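Long-range contact in Glyco_hydro_cc domain-containing protein (Blastomyces gilchristii, PDB 6UB0), which probably hydrolyses beta-1,3-glucan as a curdlan-specific exo-beta-1,3-glucanase of glycoside hydrolase family 128: residues 182-194 against 218-230. Residues are numbered along the deposited sequence; the frame is centred on the assembly and turned at random.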
loop_
_atom_site.group_PDB
_atom_site.type_symbol
_atom_site.label_atom_id
_atom_site.label_comp_id
_atom_site.label_asym_id
_atom_site.label_seq_id
_atom_site.Cartn_x
_atom_site.Cartn_y
_atom_site.Cartn_z
ATOM N N ASP A 182 3.244 22.838 1.740
ATOM C CA ASP A 182 3.264 23.248 3.175
ATOM C C ASP A 182 2.132 22.528 3.926
ATOM O O ASP A 182 1.317 21.837 3.281
ATOM C CB ASP A 182 3.219 24.768 3.322
ATOM C CG ASP A 182 1.937 25.440 2.856
ATOM O OD1 ASP A 182 0.858 24.823 2.964
ATOM O OD2 ASP A 182 2.034 26.614 2.411
ATOM N N GLU A 183 2.082 22.689 5.245
ATOM C CA GLU A 183 1.115 21.973 6.120
ATOM C C GLU A 183 -0.319 22.216 5.626
ATOM O O GLU A 183 -1.113 21.241 5.565
ATOM C CB GLU A 183 1.254 22.406 7.582
ATOM C CG GLU A 183 2.581 22.036 8.216
ATOM C CD GLU A 183 2.485 21.607 9.672
ATOM O OE1 GLU A 183 1.513 22.007 10.357
ATOM O OE2 GLU A 183 3.371 20.855 10.113
ATOM N N GLU A 184 -0.683 23.458 5.303
ATOM C CA GLU A 184 -2.098 23.767 4.946
ATOM C C GLU A 184 -2.473 23.055 3.637
ATOM O O GLU A 184 -3.620 22.516 3.554
ATOM C CB GLU A 184 -2.348 25.273 4.863
ATOM C CG GLU A 184 -3.830 25.601 4.767
ATOM C CD GLU A 184 -4.568 25.677 6.094
ATOM O OE1 GLU A 184 -4.759 24.638 6.751
ATOM O OE2 GLU A 184 -4.956 26.812 6.466
ATOM N N ALA A 185 -1.528 23.046 2.672
ATOM C CA ALA A 185 -1.632 22.468 1.305
ATOM C C ALA A 185 -1.882 20.883 1.335
ATOM O O ALA A 185 -2.856 20.459 0.778
ATOM C CB ALA A 185 -0.326 22.745 0.560
ATOM N N GLN A 186 -1.170 20.368 2.407
ATOM C CA GLN A 186 -1.309 18.914 2.735
ATOM C C GLN A 186 -2.668 18.643 3.407
ATOM O O GLN A 186 -3.400 17.714 2.975
ATOM C CB GLN A 186 -0.123 18.475 3.581
ATOM C CG GLN A 186 1.200 18.669 2.884
ATOM C CD GLN A 186 2.382 18.190 3.684
ATOM O OE1 GLN A 186 2.274 17.300 4.514
ATOM N NE2 GLN A 186 3.531 18.797 3.444
ATOM N N VAL A 187 -3.066 19.455 4.386
ATOM C CA VAL A 187 -4.382 19.238 5.049
ATOM C C VAL A 187 -5.496 19.158 3.954
ATOM O O VAL A 187 -6.385 18.255 3.980
ATOM C CB VAL A 187 -4.635 20.267 6.173
ATOM C CG1 VAL A 187 -6.040 20.162 6.742
ATOM C CG2 VAL A 187 -3.609 20.139 7.293
ATOM N N ASN A 188 -5.640 20.346 3.208
ATOM C CA ASN A 188 -6.798 20.558 2.286
ATOM C C ASN A 188 -6.952 19.355 1.354
ATOM O O ASN A 188 -8.104 18.903 1.091
ATOM C CB ASN A 188 -6.644 21.869 1.506
ATOM C CG ASN A 188 -7.133 23.068 2.289
ATOM O OD1 ASN A 188 -7.064 23.089 3.526
ATOM N ND2 ASN A 188 -7.645 24.065 1.579
ATOM N N PHE A 189 -5.816 18.813 0.924
ATOM C CA PHE A 189 -5.739 17.638 0.024
ATOM C C PHE A 189 -6.450 16.470 0.734
ATOM O O PHE A 189 -7.392 15.840 0.163
ATOM C CB PHE A 189 -4.266 17.443 -0.334
ATOM C CG PHE A 189 -3.964 16.190 -1.106
ATOM C CD1 PHE A 189 -3.603 15.035 -0.425
ATOM C CD2 PHE A 189 -4.018 16.153 -2.491
ATOM C CE1 PHE A 189 -3.353 13.863 -1.115
ATOM C CE2 PHE A 189 -3.722 14.981 -3.180
ATOM C CZ PHE A 189 -3.382 13.844 -2.486
ATOM N N LEU A 190 -6.093 16.236 2.001
ATOM C CA LEU A 190 -6.687 15.106 2.779
ATOM C C LEU A 190 -8.198 15.329 2.933
ATOM O O LEU A 190 -8.995 14.341 2.882
ATOM C CB LEU A 190 -5.997 14.987 4.147
ATOM C CG LEU A 190 -4.565 14.441 4.114
ATOM C CD1 LEU A 190 -3.883 14.620 5.455
ATOM C CD2 LEU A 190 -4.566 12.976 3.682
ATOM N N LYS A 191 -8.616 16.579 3.100
ATOM C CA LYS A 191 -10.065 16.923 3.157
ATOM C C LYS A 191 -10.818 16.493 1.890
ATOM O O LYS A 191 -12.017 16.148 2.030
ATOM C CB LYS A 191 -10.276 18.425 3.348
ATOM C CG LYS A 191 -9.727 18.962 4.657
ATOM C CD LYS A 191 -10.300 20.310 5.025
ATOM C CE LYS A 191 -9.885 20.759 6.411
ATOM N NZ LYS A 191 -11.047 21.302 7.145
ATOM N N GLU A 192 -10.178 16.536 0.715
ATOM C CA GLU A 192 -10.813 16.160 -0.575
ATOM C C GLU A 192 -10.752 14.630 -0.765
ATOM O O GLU A 192 -11.812 14.000 -1.038
ATOM C CB GLU A 192 -10.103 16.942 -1.694
ATOM C CG GLU A 192 -10.518 16.599 -3.120
ATOM C CD GLU A 192 -11.930 16.951 -3.544
ATOM O OE1 GLU A 192 -12.458 17.972 -3.060
ATOM O OE2 GLU A 192 -12.486 16.211 -4.379
ATOM N N VAL A 193 -9.579 14.021 -0.579
ATOM C CA VAL A 193 -9.354 12.593 -0.975
ATOM C C VAL A 193 -9.864 11.622 0.115
ATOM O O VAL A 193 -10.400 10.542 -0.239
ATOM C CB VAL A 193 -7.876 12.391 -1.361
ATOM C CG1 VAL A 193 -7.428 13.492 -2.319
ATOM C CG2 VAL A 193 -6.932 12.330 -0.161
ATOM N N LEU A 194 -9.776 11.954 1.407
ATOM C CA LEU A 194 -10.142 10.933 2.439
ATOM C C LEU A 194 -11.613 10.499 2.324
ATOM O O LEU A 194 -11.930 9.303 2.323
ATOM C CB LEU A 194 -9.793 11.434 3.844
ATOM C CG LEU A 194 -8.309 11.391 4.221
ATOM C CD1 LEU A 194 -8.053 11.772 5.670
ATOM C CD2 LEU A 194 -7.711 10.010 3.933
ATOM N N GLY A 218 8.083 13.494 18.633
ATOM C CA GLY A 218 7.117 12.705 19.413
ATOM C C GLY A 218 5.712 13.270 19.346
ATOM O O GLY A 218 4.860 12.685 19.982
ATOM N N ALA A 219 5.460 14.351 18.600
ATOM C CA ALA A 219 4.135 15.012 18.542
ATOM C C ALA A 219 3.534 14.929 17.135
ATOM O O ALA A 219 4.271 15.154 16.204
ATOM C CB ALA A 219 4.281 16.452 18.988
ATOM N N LEU A 220 2.222 14.690 17.006
ATOM C CA LEU A 220 1.485 14.848 15.718
ATOM C C LEU A 220 1.753 16.262 15.219
ATOM O O LEU A 220 1.615 17.171 15.994
ATOM C CB LEU A 220 -0.032 14.680 15.839
ATOM C CG LEU A 220 -0.607 13.275 16.019
ATOM C CD1 LEU A 220 -2.118 13.345 16.037
ATOM C CD2 LEU A 220 -0.162 12.326 14.928
ATOM N N THR A 221 2.075 16.402 13.941
ATOM C CA THR A 221 1.987 17.679 13.189
ATOM C C THR A 221 0.510 17.978 12.913
ATOM O O THR A 221 -0.334 17.161 13.267
ATOM C CB THR A 221 2.798 17.574 11.889
ATOM O OG1 THR A 221 1.975 16.878 10.946
ATOM C CG2 THR A 221 4.125 16.870 12.088
ATOM N N SER A 222 0.195 19.091 12.234
ATOM C CA SER A 222 -1.214 19.456 11.900
ATOM C C SER A 222 -1.744 18.549 10.788
ATOM O O SER A 222 -2.992 18.323 10.693
ATOM C CB SER A 222 -1.355 20.898 11.519
ATOM O OG SER A 222 -1.277 21.041 10.115
ATOM N N VAL A 223 -0.827 18.051 9.961
ATOM C CA VAL A 223 -1.183 17.049 8.919
ATOM C C VAL A 223 -1.592 15.738 9.608
ATOM O O VAL A 223 -2.587 15.137 9.173
ATOM C CB VAL A 223 -0.034 16.881 7.920
ATOM C CG1 VAL A 223 -0.481 16.084 6.696
ATOM C CG2 VAL A 223 0.536 18.233 7.509
ATOM N N GLY A 224 -0.834 15.320 10.621
ATOM C CA GLY A 224 -1.130 14.175 11.509
ATOM C C GLY A 224 -2.550 14.190 12.056
ATOM O O GLY A 224 -3.270 13.157 11.955
ATOM N N LYS A 225 -2.941 15.295 12.679
ATOM C CA LYS A 225 -4.302 15.478 13.252
ATOM C C LYS A 225 -5.387 15.298 12.197
ATOM O O LYS A 225 -6.406 14.673 12.501
ATOM C CB LYS A 225 -4.490 16.893 13.791
ATOM C CG LYS A 225 -3.864 17.182 15.141
ATOM C CD LYS A 225 -3.845 18.679 15.430
ATOM C CE LYS A 225 -3.502 19.017 16.865
ATOM N NZ LYS A 225 -4.076 20.324 17.277
ATOM N N ALA A 226 -5.210 15.881 11.017
ATOM C CA ALA A 226 -6.179 15.779 9.908
ATOM C C ALA A 226 -6.361 14.304 9.517
ATOM O O ALA A 226 -7.514 13.856 9.267
ATOM C CB ALA A 226 -5.699 16.586 8.733
ATOM N N TYR A 227 -5.248 13.582 9.346
ATOM C CA TYR A 227 -5.288 12.174 8.911
ATOM C C TYR A 227 -6.026 11.367 9.990
ATOM O O TYR A 227 -6.771 10.464 9.630
ATOM C CB TYR A 227 -3.884 11.634 8.659
ATOM C CG TYR A 227 -3.853 10.242 8.080
ATOM C CD1 TYR A 227 -4.518 9.955 6.907
ATOM C CD2 TYR A 227 -3.022 9.271 8.599
ATOM C CE1 TYR A 227 -4.490 8.694 6.340
ATOM C CE2 TYR A 227 -2.953 8.009 8.027
ATOM C CZ TYR A 227 -3.652 7.725 6.865
ATOM O OH TYR A 227 -3.646 6.478 6.291
ATOM N N LYS A 228 -5.922 11.772 11.254
ATOM C CA LYS A 228 -6.502 11.052 12.436
ATOM C C LYS A 228 -8.009 11.279 12.588
ATOM O O LYS A 228 -8.639 10.387 13.193
ATOM C CB LYS A 228 -5.806 11.520 13.717
ATOM C CG LYS A 228 -6.106 10.700 14.964
ATOM C CD LYS A 228 -5.160 11.070 16.066
ATOM C CE LYS A 228 -5.193 10.140 17.249
ATOM N NZ LYS A 228 -4.469 10.774 18.373
ATOM N N THR A 229 -8.549 12.420 12.119
ATOM C CA THR A 229 -9.893 12.941 12.489
ATOM C C THR A 229 -10.831 13.037 11.283
ATOM O O THR A 229 -12.011 13.087 11.516
ATOM C CB THR A 229 -9.827 14.348 13.099
ATOM O OG1 THR A 229 -9.383 15.218 12.065
ATOM C CG2 THR A 229 -8.914 14.485 14.294
ATOM N N ILE A 230 -10.338 13.103 10.044
ATOM C CA ILE A 230 -11.220 13.477 8.914
ATOM C C ILE A 230 -12.116 12.276 8.603
ATOM O O ILE A 230 -11.783 11.078 8.747
ATOM C CB ILE A 230 -10.407 13.972 7.716
ATOM C CG1 ILE A 230 -9.845 15.364 8.000
ATOM C CG2 ILE A 230 -11.250 13.915 6.463
ATOM C CD1 ILE A 230 -8.849 15.846 6.998
ATOM O OXT ILE A 230 -13.247 12.527 8.193
#
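T221 OG1, whose residue sets CB against E183 OE2 at 3.8 Å across the contact, is gripped by three groups: it accepts from G224 N in a nearly straight bond (173°) and weakly from V223 N, and is also hydrogen-bonded to L214 O. S222 OG donates to E183 OE1 at 3.0 Å, the one hydrogen bond between residues 182-194 and 218-230; the hydroxyl reaches the carboxylate from above its plane. This bond ties together the first turns of two helices, and each start is capped: T221 OG1 serves one, and D182 OD1, accepting from A185 N, the other.

Beyond these caps the contact is largely apolar. V223 has the closest CA pairing with V187, and its two methyls straddle Q186 OE1, CG2 at 3.6 Å, while Q186 NE2 is held by G181 O. L190 CD1 packs against V223 CG1 at 3.9 Å and also touches A226 CB, which V187 CG1 meets at 4.1 Å. At the C-terminal end, L194 CD1 sits 3.8 Å from I230 CB and approaches the Y227 ring obliquely; I230 CD1, with CG1 anti to the carbonyl carbon (chi1 -73°), extends to K191 CG.

The axes of helices 183-194 and 222-229 run 9° apart, closest approach 9.1 Å, the near-parallel packing of neighbouring outer helices in a TIM barrel. Strand 203-208 intervenes in sequence and packs beneath both, touching L190, L194 and Y227, while F177 of strand 172-180 touches L190 and L194 and helix 150-166 flanks F189 and V193.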